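Local coordinates for tyrosine recombinase XerH (Helicobacter pylori, PDB 5JK0), which cuts and rejoins DNA as a site-specific tyrosine recombinase acting in chromosome segregation, at residues K196-I208 against F276-L289. Sequence-based numbering, arbitrary orientation.
With nucleotides of chain H; nucleotides of chain G.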
ATOM      1  N   LYS D 196     -40.209 -32.088 -15.713  1.00 61.42           N
ATOM      2  CA  LYS D 196     -39.928 -32.535 -14.355  1.00 60.50           C
ATOM      3  C   LYS D 196     -39.135 -31.505 -13.554  1.00 57.08           C
ATOM      4  O   LYS D 196     -39.169 -31.512 -12.324  1.00 56.46           O
ATOM      5  CB  LYS D 196     -39.170 -33.864 -14.383  1.00 60.58           C
ATOM      6  N   VAL D 197     -38.420 -30.621 -14.247  1.00 55.37           N
ATOM      7  CA  VAL D 197     -37.545 -29.669 -13.566  1.00 52.70           C
ATOM      8  C   VAL D 197     -37.790 -28.212 -13.957  1.00 52.09           C
ATOM      9  O   VAL D 197     -37.192 -27.308 -13.373  1.00 49.64           O
ATOM     10  CB  VAL D 197     -36.056 -29.986 -13.832  1.00 51.38           C
ATOM     11  CG1 VAL D 197     -35.742 -31.433 -13.481  1.00 53.23           C
ATOM     12  CG2 VAL D 197     -35.700 -29.692 -15.281  1.00 51.16           C
ATOM     13  N   ARG D 198     -38.659 -27.979 -14.935  1.00 54.09           N
ATOM     14  CA  ARG D 198     -38.860 -26.627 -15.453  1.00 53.87           C
ATOM     15  C   ARG D 198     -39.474 -25.687 -14.418  1.00 51.93           C
ATOM     16  O   ARG D 198     -39.009 -24.561 -14.243  1.00 49.48           O
ATOM     17  CB  ARG D 198     -39.734 -26.651 -16.707  1.00 57.18           C
ATOM     18  CG  ARG D 198     -39.836 -25.300 -17.395  1.00 58.81           C
ATOM     19  CD  ARG D 198     -40.480 -25.416 -18.765  1.00 64.04           C
ATOM     20  NE  ARG D 198     -40.414 -24.155 -19.497  1.00 66.26           N
ATOM     21  CZ  ARG D 198     -41.375 -23.238 -19.496  1.00 69.72           C
ATOM     22  NH1 ARG D 198     -41.226 -22.118 -20.191  1.00 70.01           N
ATOM     23  NH2 ARG D 198     -42.487 -23.441 -18.804  1.00 72.46           N
ATOM     24  N   ALA D 199     -40.516 -26.152 -13.738  1.00 54.11           N
ATOM     25  CA  ALA D 199     -41.194 -25.341 -12.732  1.00 54.17           C
ATOM     26  C   ALA D 199     -40.265 -25.008 -11.569  1.00 51.46           C
ATOM     27  O   ALA D 199     -40.204 -23.865 -11.117  1.00 50.19           O
ATOM     28  CB  ALA D 199     -42.439 -26.059 -12.226  1.00 57.74           C
ATOM     29  N   ARG D 200     -39.540 -26.016 -11.096  1.00 50.85           N
ATOM     30  CA  ARG D 200     -38.640 -25.860  -9.960  1.00 48.51           C
ATOM     31  C   ARG D 200     -37.475 -24.925 -10.268  1.00 45.76           C
ATOM     32  O   ARG D 200     -37.169 -24.022  -9.490  1.00 44.18           O
ATOM     33  CB  ARG D 200     -38.102 -27.224  -9.523  1.00 48.60           C
ATOM     34  CG  ARG D 200     -37.129 -27.170  -8.358  1.00 47.51           C
ATOM     35  CD  ARG D 200     -36.421 -28.501  -8.189  1.00 48.34           C
ATOM     36  NE  ARG D 200     -35.608 -28.829  -9.358  1.00 47.43           N
ATOM     37  CZ  ARG D 200     -35.042 -30.012  -9.569  1.00 47.41           C
ATOM     38  NH1 ARG D 200     -35.199 -30.992  -8.689  1.00 48.24           N
ATOM     39  NH2 ARG D 200     -34.320 -30.217 -10.663  1.00 46.85           N
ATOM     40  N   ASN D 201     -36.827 -25.151 -11.406  1.00 45.32           N
ATOM     41  CA  ASN D 201     -35.636 -24.391 -11.769  1.00 43.03           C
ATOM     42  C   ASN D 201     -35.934 -22.934 -12.106  1.00 42.94           C
ATOM     43  O   ASN D 201     -35.168 -22.043 -11.742  1.00 41.15           O
ATOM     44  CB  ASN D 201     -34.923 -25.060 -12.944  1.00 43.13           C
ATOM     45  CG  ASN D 201     -34.351 -26.417 -12.580  1.00 44.27           C
ATOM     46  OD1 ASN D 201     -34.680 -26.980 -11.536  1.00 45.64           O
ATOM     47  ND2 ASN D 201     -33.494 -26.950 -13.442  1.00 43.87           N
ATOM     48  N   ARG D 202     -37.042 -22.692 -12.800  1.00 45.03           N
ATOM     49  CA  ARG D 202     -37.426 -21.327 -13.141  1.00 45.76           C
ATOM     50  C   ARG D 202     -37.712 -20.514 -11.884  1.00 45.07           C
ATOM     51  O   ARG D 202     -37.264 -19.376 -11.760  1.00 44.31           O
ATOM     52  CB  ARG D 202     -38.646 -21.315 -14.062  1.00 49.64           C
ATOM     53  CG  ARG D 202     -38.337 -21.682 -15.503  1.00 52.09           C
ATOM     54  CD  ARG D 202     -39.415 -21.164 -16.439  1.00 56.48           C
ATOM     55  NE  ARG D 202     -40.732 -21.698 -16.108  1.00 61.05           N
ATOM     56  CZ  ARG D 202     -41.871 -21.229 -16.605  1.00 66.39           C
ATOM     57  NH1 ARG D 202     -43.027 -21.776 -16.254  1.00 69.12           N
ATOM     58  NH2 ARG D 202     -41.856 -20.211 -17.455  1.00 68.18           N
ATOM     59  N   LEU D 203     -38.450 -21.107 -10.950  1.00 46.04           N
ATOM     60  CA  LEU D 203     -38.777 -20.439  -9.696  1.00 45.98           C
ATOM     61  C   LEU D 203     -37.522 -20.159  -8.873  1.00 43.88           C
ATOM     62  O   LEU D 203     -37.393 -19.097  -8.270  1.00 44.30           O
ATOM     63  CB  LEU D 203     -39.763 -21.280  -8.881  1.00 47.84           C
ATOM     64  CG  LEU D 203     -40.166 -20.723  -7.514  1.00 48.81           C
ATOM     65  CD1 LEU D 203     -40.820 -19.356  -7.654  1.00 49.49           C
ATOM     66  CD2 LEU D 203     -41.092 -21.690  -6.791  1.00 50.62           C
ATOM     67  N   LEU D 204     -36.598 -21.115  -8.863  1.00 42.84           N
ATOM     68  CA  LEU D 204     -35.363 -20.990  -8.094  1.00 40.74           C
ATOM     69  C   LEU D 204     -34.497 -19.834  -8.584  1.00 39.72           C
ATOM     70  O   LEU D 204     -34.026 -19.019  -7.789  1.00 38.88           O
ATOM     71  CB  LEU D 204     -34.567 -22.297  -8.153  1.00 39.29           C
ATOM     72  CG  LEU D 204     -33.185 -22.293  -7.496  1.00 35.98           C
ATOM     73  CD1 LEU D 204     -33.289 -21.943  -6.020  1.00 35.79           C
ATOM     74  CD2 LEU D 204     -32.497 -23.636  -7.682  1.00 36.01           C
ATOM     75  N   ILE D 205     -34.293 -19.770  -9.895  1.00 39.44           N
ATOM     76  CA  ILE D 205     -33.419 -18.764 -10.490  1.00 38.86           C
ATOM     77  C   ILE D 205     -34.028 -17.364 -10.422  1.00 41.17           C
ATOM     78  O   ILE D 205     -33.326 -16.393 -10.146  1.00 42.27           O
ATOM     79  CB  ILE D 205     -33.089 -19.117 -11.957  1.00 38.33           C
ATOM     80  CG1 ILE D 205     -32.360 -20.461 -12.021  1.00 37.72           C
ATOM     81  CG2 ILE D 205     -32.242 -18.031 -12.600  1.00 36.52           C
ATOM     82  CD1 ILE D 205     -31.906 -20.852 -13.408  1.00 37.99           C
ATOM     83  N   LYS D 206     -35.333 -17.264 -10.652  1.00 43.74           N
ATOM     84  CA  LYS D 206     -36.003 -15.965 -10.644  1.00 44.31           C
ATOM     85  C   LYS D 206     -35.963 -15.299  -9.270  1.00 42.50           C
ATOM     86  O   LYS D 206     -35.776 -14.086  -9.173  1.00 42.01           O
ATOM     87  CB  LYS D 206     -37.451 -16.099 -11.115  1.00 47.46           C
ATOM     88  CG  LYS D 206     -37.578 -16.328 -12.609  1.00 49.24           C
ATOM     89  CD  LYS D 206     -38.968 -15.996 -13.121  1.00 53.00           C
ATOM     90  CE  LYS D 206     -39.058 -16.238 -14.620  1.00 54.87           C
ATOM     91  NZ  LYS D 206     -39.997 -15.299 -15.292  1.00 57.57           N
ATOM     92  N   ILE D 207     -36.136 -16.087  -8.213  1.00 42.11           N
ATOM     93  CA  ILE D 207     -36.086 -15.556  -6.854  1.00 41.15           C
ATOM     94  C   ILE D 207     -34.706 -14.968  -6.560  1.00 39.46           C
ATOM     95  O   ILE D 207     -34.586 -13.928  -5.909  1.00 35.94           O
ATOM     96  CB  ILE D 207     -36.433 -16.640  -5.812  1.00 41.04           C
ATOM     97  CG1 ILE D 207     -37.904 -17.042  -5.935  1.00 43.20           C
ATOM     98  CG2 ILE D 207     -36.151 -16.148  -4.401  1.00 39.50           C
ATOM     99  CD1 ILE D 207     -38.332 -18.112  -4.955  1.00 41.99           C
ATOM    100  N   ILE D 208     -33.668 -15.628  -7.065  1.00 38.11           N
ATOM    101  CA  ILE D 208     -32.298 -15.149  -6.911  1.00 36.07           C
ATOM    102  C   ILE D 208     -32.086 -13.822  -7.636  1.00 35.61           C
ATOM    103  O   ILE D 208     -31.481 -12.897  -7.093  1.00 35.72           O
ATOM    104  CB  ILE D 208     -31.280 -16.183  -7.434  1.00 34.12           C
ATOM    105  CG1 ILE D 208     -31.317 -17.444  -6.568  1.00 33.67           C
ATOM    106  CG2 ILE D 208     -29.876 -15.598  -7.451  1.00 31.96           C
ATOM    107  CD1 ILE D 208     -30.289 -18.480  -6.958  1.00 31.61           C
ATOM    108  N   PHE D 276     -37.105 -26.255  -2.293  1.00 46.91           N
ATOM    109  CA  PHE D 276     -36.456 -26.869  -3.445  1.00 46.20           C
ATOM    110  C   PHE D 276     -35.765 -28.169  -3.046  1.00 47.76           C
ATOM    111  O   PHE D 276     -35.100 -28.237  -2.012  1.00 46.92           O
ATOM    112  CB  PHE D 276     -35.448 -25.903  -4.072  1.00 43.38           C
ATOM    113  CG  PHE D 276     -36.045 -24.585  -4.478  1.00 42.64           C
ATOM    114  CD1 PHE D 276     -36.795 -24.476  -5.637  1.00 43.28           C
ATOM    115  CD2 PHE D 276     -35.852 -23.455  -3.702  1.00 41.70           C
ATOM    116  CE1 PHE D 276     -37.346 -23.265  -6.012  1.00 42.98           C
ATOM    117  CE2 PHE D 276     -36.400 -22.240  -4.072  1.00 41.58           C
ATOM    118  CZ  PHE D 276     -37.147 -22.145  -5.229  1.00 41.60           C
ATOM    119  N   CYS D 277     -35.923 -29.200  -3.869  1.00 49.28           N
ATOM    120  CA  CYS D 277     -35.333 -30.499  -3.577  1.00 49.64           C
ATOM    121  C   CYS D 277     -34.999 -31.273  -4.847  1.00 49.81           C
ATOM    122  O   CYS D 277     -35.570 -31.022  -5.908  1.00 49.17           O
ATOM    123  CB  CYS D 277     -36.277 -31.327  -2.701  1.00 52.29           C
ATOM    124  SG  CYS D 277     -37.857 -31.734  -3.484  1.00 58.56           S
ATOM    125  N   ASN D 278     -34.067 -32.213  -4.730  1.00 50.21           N
ATOM    126  CA  ASN D 278     -33.731 -33.094  -5.840  1.00 50.37           C
ATOM    127  C   ASN D 278     -34.751 -34.218  -5.972  1.00 53.00           C
ATOM    128  O   ASN D 278     -35.787 -34.205  -5.307  1.00 54.49           O
ATOM    129  CB  ASN D 278     -32.318 -33.665  -5.669  1.00 49.54           C
ATOM    130  CG  ASN D 278     -32.094 -34.293  -4.302  1.00 51.08           C
ATOM    131  OD1 ASN D 278     -33.022 -34.813  -3.680  1.00 54.15           O
ATOM    132  ND2 ASN D 278     -30.854 -34.245  -3.829  1.00 49.35           N
ATOM    133  N   GLN D 279     -34.456 -35.193  -6.826  1.00 55.07           N
ATOM    134  CA  GLN D 279     -35.371 -36.305  -7.055  1.00 59.01           C
ATOM    135  C   GLN D 279     -35.427 -37.235  -5.847  1.00 62.05           C
ATOM    136  O   GLN D 279     -36.397 -37.973  -5.665  1.00 64.64           O
ATOM    137  CB  GLN D 279     -34.958 -37.087  -8.303  1.00 60.41           C
ATOM    138  CG  GLN D 279     -34.778 -36.225  -9.544  1.00 58.88           C
ATOM    139  CD  GLN D 279     -36.041 -35.473  -9.925  1.00 58.91           C
ATOM    140  OE1 GLN D 279     -37.153 -35.970  -9.745  1.00 61.04           O
ATOM    141  NE2 GLN D 279     -35.872 -34.265 -10.451  1.00 55.46           N
ATOM    142  N   LYS D 280     -34.384 -37.193  -5.025  1.00 61.44           N
ATOM    143  CA  LYS D 280     -34.304 -38.041  -3.842  1.00 63.32           C
ATOM    144  C   LYS D 280     -34.965 -37.385  -2.629  1.00 63.33           C
ATOM    145  O   LYS D 280     -35.207 -38.041  -1.616  1.00 65.59           O
ATOM    146  CB  LYS D 280     -32.844 -38.380  -3.528  1.00 62.08           C
ATOM    147  N   GLY D 281     -35.254 -36.090  -2.734  1.00 61.77           N
ATOM    148  CA  GLY D 281     -35.963 -35.381  -1.683  1.00 62.58           C
ATOM    149  C   GLY D 281     -35.100 -34.419  -0.886  1.00 60.95           C
ATOM    150  O   GLY D 281     -35.611 -33.521  -0.216  1.00 61.28           O
ATOM    151  N   SER D 282     -33.787 -34.617  -0.957  1.00 59.33           N
ATOM    152  CA  SER D 282     -32.832 -33.770  -0.249  1.00 56.57           C
ATOM    153  C   SER D 282     -32.550 -32.479  -1.016  1.00 53.54           C
ATOM    154  O   SER D 282     -33.054 -32.285  -2.120  1.00 53.63           O
ATOM    155  CB  SER D 282     -31.534 -34.540  -0.004  1.00 57.67           C
ATOM    156  OG  SER D 282     -31.269 -35.430  -1.073  1.00 59.37           O
ATOM    157  N   ALA D 283     -31.737 -31.605  -0.429  1.00 50.92           N
ATOM    158  CA  ALA D 283     -31.481 -30.283  -1.000  1.00 47.72           C
ATOM    159  C   ALA D 283     -30.648 -30.325  -2.282  1.00 45.58           C
ATOM    160  O   ALA D 283     -29.799 -31.198  -2.458  1.00 46.20           O
ATOM    161  CB  ALA D 283     -30.793 -29.398   0.031  1.00 45.17           C
ATOM    162  N   LEU D 284     -30.903 -29.369  -3.171  1.00 43.89           N
ATOM    163  CA  LEU D 284     -30.098 -29.198  -4.375  1.00 42.92           C
ATOM    164  C   LEU D 284     -28.755 -28.568  -4.029  1.00 42.24           C
ATOM    165  O   LEU D 284     -28.639 -27.841  -3.042  1.00 41.94           O
ATOM    166  CB  LEU D 284     -30.830 -28.333  -5.403  1.00 41.31           C
ATOM    167  CG  LEU D 284     -32.074 -28.936  -6.058  1.00 42.90           C
ATOM    168  CD1 LEU D 284     -32.771 -27.905  -6.931  1.00 39.95           C
ATOM    169  CD2 LEU D 284     -31.693 -30.163  -6.873  1.00 43.67           C
ATOM    170  N   THR D 285     -27.744 -28.841  -4.845  1.00 41.37           N
ATOM    171  CA  THR D 285     -26.415 -28.289  -4.613  1.00 39.81           C
ATOM    172  C   THR D 285     -26.162 -27.059  -5.476  1.00 36.44           C
ATOM    173  O   THR D 285     -26.872 -26.813  -6.452  1.00 35.19           O
ATOM    174  CB  THR D 285     -25.311 -29.330  -4.889  1.00 42.45           C
ATOM    175  OG1 THR D 285     -25.424 -29.807  -6.235  1.00 43.07           O
ATOM    176  CG2 THR D 285     -25.430 -30.502  -3.926  1.00 44.43           C
ATOM    177  N   GLN D 286     -25.144 -26.292  -5.103  1.00 34.20           N
ATOM    178  CA  GLN D 286     -24.729 -25.122  -5.867  1.00 32.68           C
ATOM    179  C   GLN D 286     -24.279 -25.523  -7.270  1.00 33.17           C
ATOM    180  O   GLN D 286     -24.459 -24.772  -8.230  1.00 30.93           O
ATOM    181  CB  GLN D 286     -23.608 -24.380  -5.128  1.00 32.33           C
ATOM    182  CG  GLN D 286     -22.907 -23.292  -5.932  1.00 32.89           C
ATOM    183  CD  GLN D 286     -21.728 -23.821  -6.731  1.00 33.72           C
ATOM    184  OE1 GLN D 286     -21.284 -24.952  -6.529  1.00 30.43           O
ATOM    185  NE2 GLN D 286     -21.222 -23.007  -7.649  1.00 33.31           N
ATOM    186  N   ALA D 287     -23.699 -26.715  -7.378  1.00 33.03           N
ATOM    187  CA  ALA D 287     -23.180 -27.217  -8.647  1.00 34.11           C
ATOM    188  C   ALA D 287     -24.271 -27.307  -9.711  1.00 34.67           C
ATOM    189  O   ALA D 287     -24.057 -26.930 -10.864  1.00 35.15           O
ATOM    190  CB  ALA D 287     -22.524 -28.575  -8.447  1.00 35.68           C
ATOM    191  N   TYR D 288     -25.440 -27.804  -9.319  1.00 34.86           N
ATOM    192  CA  TYR D 288     -26.562 -27.915 -10.243  1.00 35.59           C
ATOM    193  C   TYR D 288     -27.142 -26.543 -10.567  1.00 34.82           C
ATOM    194  O   TYR D 288     -27.507 -26.270 -11.712  1.00 35.69           O
ATOM    195  CB  TYR D 288     -27.653 -28.821  -9.667  1.00 36.71           C
ATOM    196  CG  TYR D 288     -28.858 -28.960 -10.571  1.00 38.12           C
ATOM    197  CD1 TYR D 288     -28.850 -29.847 -11.640  1.00 39.43           C
ATOM    198  CD2 TYR D 288     -30.003 -28.201 -10.356  1.00 38.22           C
ATOM    199  CE1 TYR D 288     -29.948 -29.976 -12.470  1.00 40.54           C
ATOM    200  CE2 TYR D 288     -31.105 -28.322 -11.181  1.00 39.33           C
ATOM    201  CZ  TYR D 288     -31.071 -29.211 -12.236  1.00 44.94           C
ATOM    202  OH  TYR D 288     -32.168 -29.333 -13.057  1.00 46.08           O
ATOM    203  N   LEU D 289     -27.228 -25.689  -9.553  1.00 33.85           N
ATOM    204  CA  LEU D 289     -27.752 -24.338  -9.728  1.00 33.71           C
ATOM    205  C   LEU D 289     -26.903 -23.541 -10.713  1.00 32.80           C
ATOM    206  O   LEU D 289     -27.436 -22.873 -11.599  1.00 32.93           O
ATOM    207  CB  LEU D 289     -27.819 -23.610  -8.383  1.00 33.55           C
ATOM    208  CG  LEU D 289     -28.162 -22.119  -8.429  1.00 34.06           C
ATOM    209  CD1 LEU D 289     -29.521 -21.881  -9.072  1.00 34.75           C
ATOM    210  CD2 LEU D 289     -28.114 -21.518  -7.030  1.00 35.02           C
TER
ATOM    211  P    DG H   4     -32.253 -33.567 -10.110  1.00 56.91           P
ATOM    212  OP1  DG H   4     -32.269 -34.290  -8.820  1.00 57.60           O
ATOM    213  OP2  DG H   4     -33.403 -32.715 -10.487  1.00 59.59           O
ATOM    214  O5'  DG H   4     -30.927 -32.669 -10.197  1.00 53.88           O
ATOM    215  C5'  DG H   4     -29.978 -32.667  -9.130  1.00 52.00           C
ATOM    216  C4'  DG H   4     -29.106 -33.912  -9.164  1.00 51.91           C
ATOM    217  O4'  DG H   4     -28.653 -34.153 -10.513  1.00 50.61           O
ATOM    218  C3'  DG H   4     -27.831 -33.822  -8.349  1.00 49.83           C
ATOM    219  O3'  DG H   4     -28.092 -34.154  -6.992  1.00 52.24           O
ATOM    220  C2'  DG H   4     -26.940 -34.867  -9.018  1.00 48.10           C
ATOM    221  C1'  DG H   4     -27.421 -34.852 -10.477  1.00 48.46           C
ATOM    222  N9   DG H   4     -26.489 -34.210 -11.404  1.00 45.91           N
ATOM    223  C8   DG H   4     -26.764 -33.177 -12.268  1.00 45.87           C
ATOM    224  N7   DG H   4     -25.737 -32.810 -12.984  1.00 43.53           N
ATOM    225  C5   DG H   4     -24.713 -33.653 -12.570  1.00 42.30           C
ATOM    226  C6   DG H   4     -23.364 -33.724 -12.993  1.00 41.69           C
ATOM    227  O6   DG H   4     -22.789 -33.032 -13.844  1.00 42.21           O
ATOM    228  N1   DG H   4     -22.664 -34.722 -12.318  1.00 40.92           N
ATOM    229  C2   DG H   4     -23.200 -35.546 -11.357  1.00 42.19           C
ATOM    230  N2   DG H   4     -22.367 -36.448 -10.817  1.00 41.62           N
ATOM    231  N3   DG H   4     -24.463 -35.491 -10.953  1.00 44.05           N
ATOM    232  C4   DG H   4     -25.160 -34.523 -11.599  1.00 44.00           C
ATOM    233  P    DT H   5     -27.310 -33.391  -5.814  1.00 66.55           P
ATOM    234  OP1  DT H   5     -27.958 -33.753  -4.534  1.00 68.10           O
ATOM    235  OP2  DT H   5     -27.207 -31.970  -6.210  1.00 65.58           O
ATOM    236  O5'  DT H   5     -25.839 -34.023  -5.849  1.00 52.72           O
ATOM    237  C5'  DT H   5     -25.649 -35.404  -5.547  1.00 52.74           C
ATOM    238  C4'  DT H   5     -24.188 -35.800  -5.689  1.00 49.18           C
ATOM    239  O4'  DT H   5     -23.718 -35.459  -7.021  1.00 47.22           O
ATOM    240  C3'  DT H   5     -23.227 -35.123  -4.708  1.00 46.65           C
ATOM    241  O3'  DT H   5     -22.301 -36.079  -4.196  1.00 47.16           O
ATOM    242  C2'  DT H   5     -22.531 -34.069  -5.567  1.00 43.59           C
ATOM    243  C1'  DT H   5     -22.503 -34.751  -6.925  1.00 43.29           C
ATOM    244  N1   DT H   5     -22.422 -33.796  -8.069  1.00 41.01           N
ATOM    245  C2   DT H   5     -21.228 -33.641  -8.735  1.00 38.13           C
ATOM    246  O2   DT H   5     -20.214 -34.249  -8.438  1.00 37.01           O
ATOM    247  N3   DT H   5     -21.260 -32.743  -9.768  1.00 36.38           N
ATOM    248  C4   DT H   5     -22.345 -31.999 -10.195  1.00 38.99           C
ATOM    249  O4   DT H   5     -22.276 -31.216 -11.136  1.00 40.26           O
ATOM    250  C5   DT H   5     -23.567 -32.208  -9.454  1.00 40.19           C
ATOM    251  C7   DT H   5     -24.811 -31.457  -9.823  1.00 40.76           C
ATOM    252  C6   DT H   5     -23.546 -33.086  -8.439  1.00 41.32           C
TER
ATOM    253  P    DC G  23     -21.239 -19.099  -7.943  1.00 33.06           P
ATOM    254  OP1  DC G  23     -21.857 -18.031  -8.761  1.00 32.49           O
ATOM    255  OP2  DC G  23     -21.937 -20.396  -7.795  1.00 31.75           O
ATOM    256  O5'  DC G  23     -19.771 -19.380  -8.514  1.00 30.46           O
ATOM    257  C5'  DC G  23     -18.827 -18.317  -8.586  1.00 34.37           C
ATOM    258  C4'  DC G  23     -17.547 -18.768  -9.268  1.00 33.83           C
ATOM    259  O4'  DC G  23     -16.853 -19.719  -8.421  1.00 29.71           O
ATOM    260  C3'  DC G  23     -17.740 -19.459 -10.617  1.00 30.90           C
ATOM    261  O3'  DC G  23     -16.715 -19.054 -11.516  1.00 31.79           O
ATOM    262  C2'  DC G  23     -17.630 -20.941 -10.267  1.00 32.50           C
ATOM    263  C1'  DC G  23     -16.618 -20.916  -9.130  1.00 29.80           C
ATOM    264  N1   DC G  23     -16.756 -22.055  -8.176  1.00 32.61           N
ATOM    265  C2   DC G  23     -15.743 -23.015  -8.090  1.00 32.68           C
ATOM    266  O2   DC G  23     -14.747 -22.908  -8.817  1.00 32.83           O
ATOM    267  N3   DC G  23     -15.882 -24.039  -7.211  1.00 32.50           N
ATOM    268  C4   DC G  23     -16.969 -24.117  -6.442  1.00 33.54           C
ATOM    269  N4   DC G  23     -17.062 -25.145  -5.592  1.00 34.51           N
ATOM    270  C5   DC G  23     -18.013 -23.149  -6.517  1.00 33.70           C
ATOM    271  C6   DC G  23     -17.866 -22.144  -7.387  1.00 33.80           C
TER
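One buried guanidinium, that of Arg200, ties helix 198-211 both to the 276-285 loop and to the DNA backbone, within the catalytic domain of the tyrosine recombinase (phage integrase) fold. Its NH1 donates to the carbonyl O of Cys277 at 2.8 Å, tilted from the carbonyl plane, while NH2 reaches OP2 of DG4 of chain H at 2.7 Å, in the guanidinium plane. A bend at chi3 (63°) turns the otherwise extended chain into this position, and NE fixes its rotation by bonding OD1 of Asn201 at 3.0 Å. Leu284 CD1 lies over one guanidinium face. The same OP2 accepts from Gln279 NE2 at 2.9 Å, so the two segments grip the phosphate jointly.

Farther along the helix the contact turns apolar. Leu204 CD1 sits 3.8 Å from the Phe276 ring centroid, 15° off the normal, a CH-pi contact, whereas Leu203 and Ile207 meet the ring edge. Leu289 CD1 packs on Leu204 CD2 at 3.7 Å, and Leu289 CD2 meets Ile208 CD1; the Ile208 side chain lies about 6 Å from that of predicted active-site Arg313. Next to Arg200, Asn201 ND2 donates to Tyr288 OH at 2.8 Å and 172°, with the hydroxyl oxygen in the amide plane.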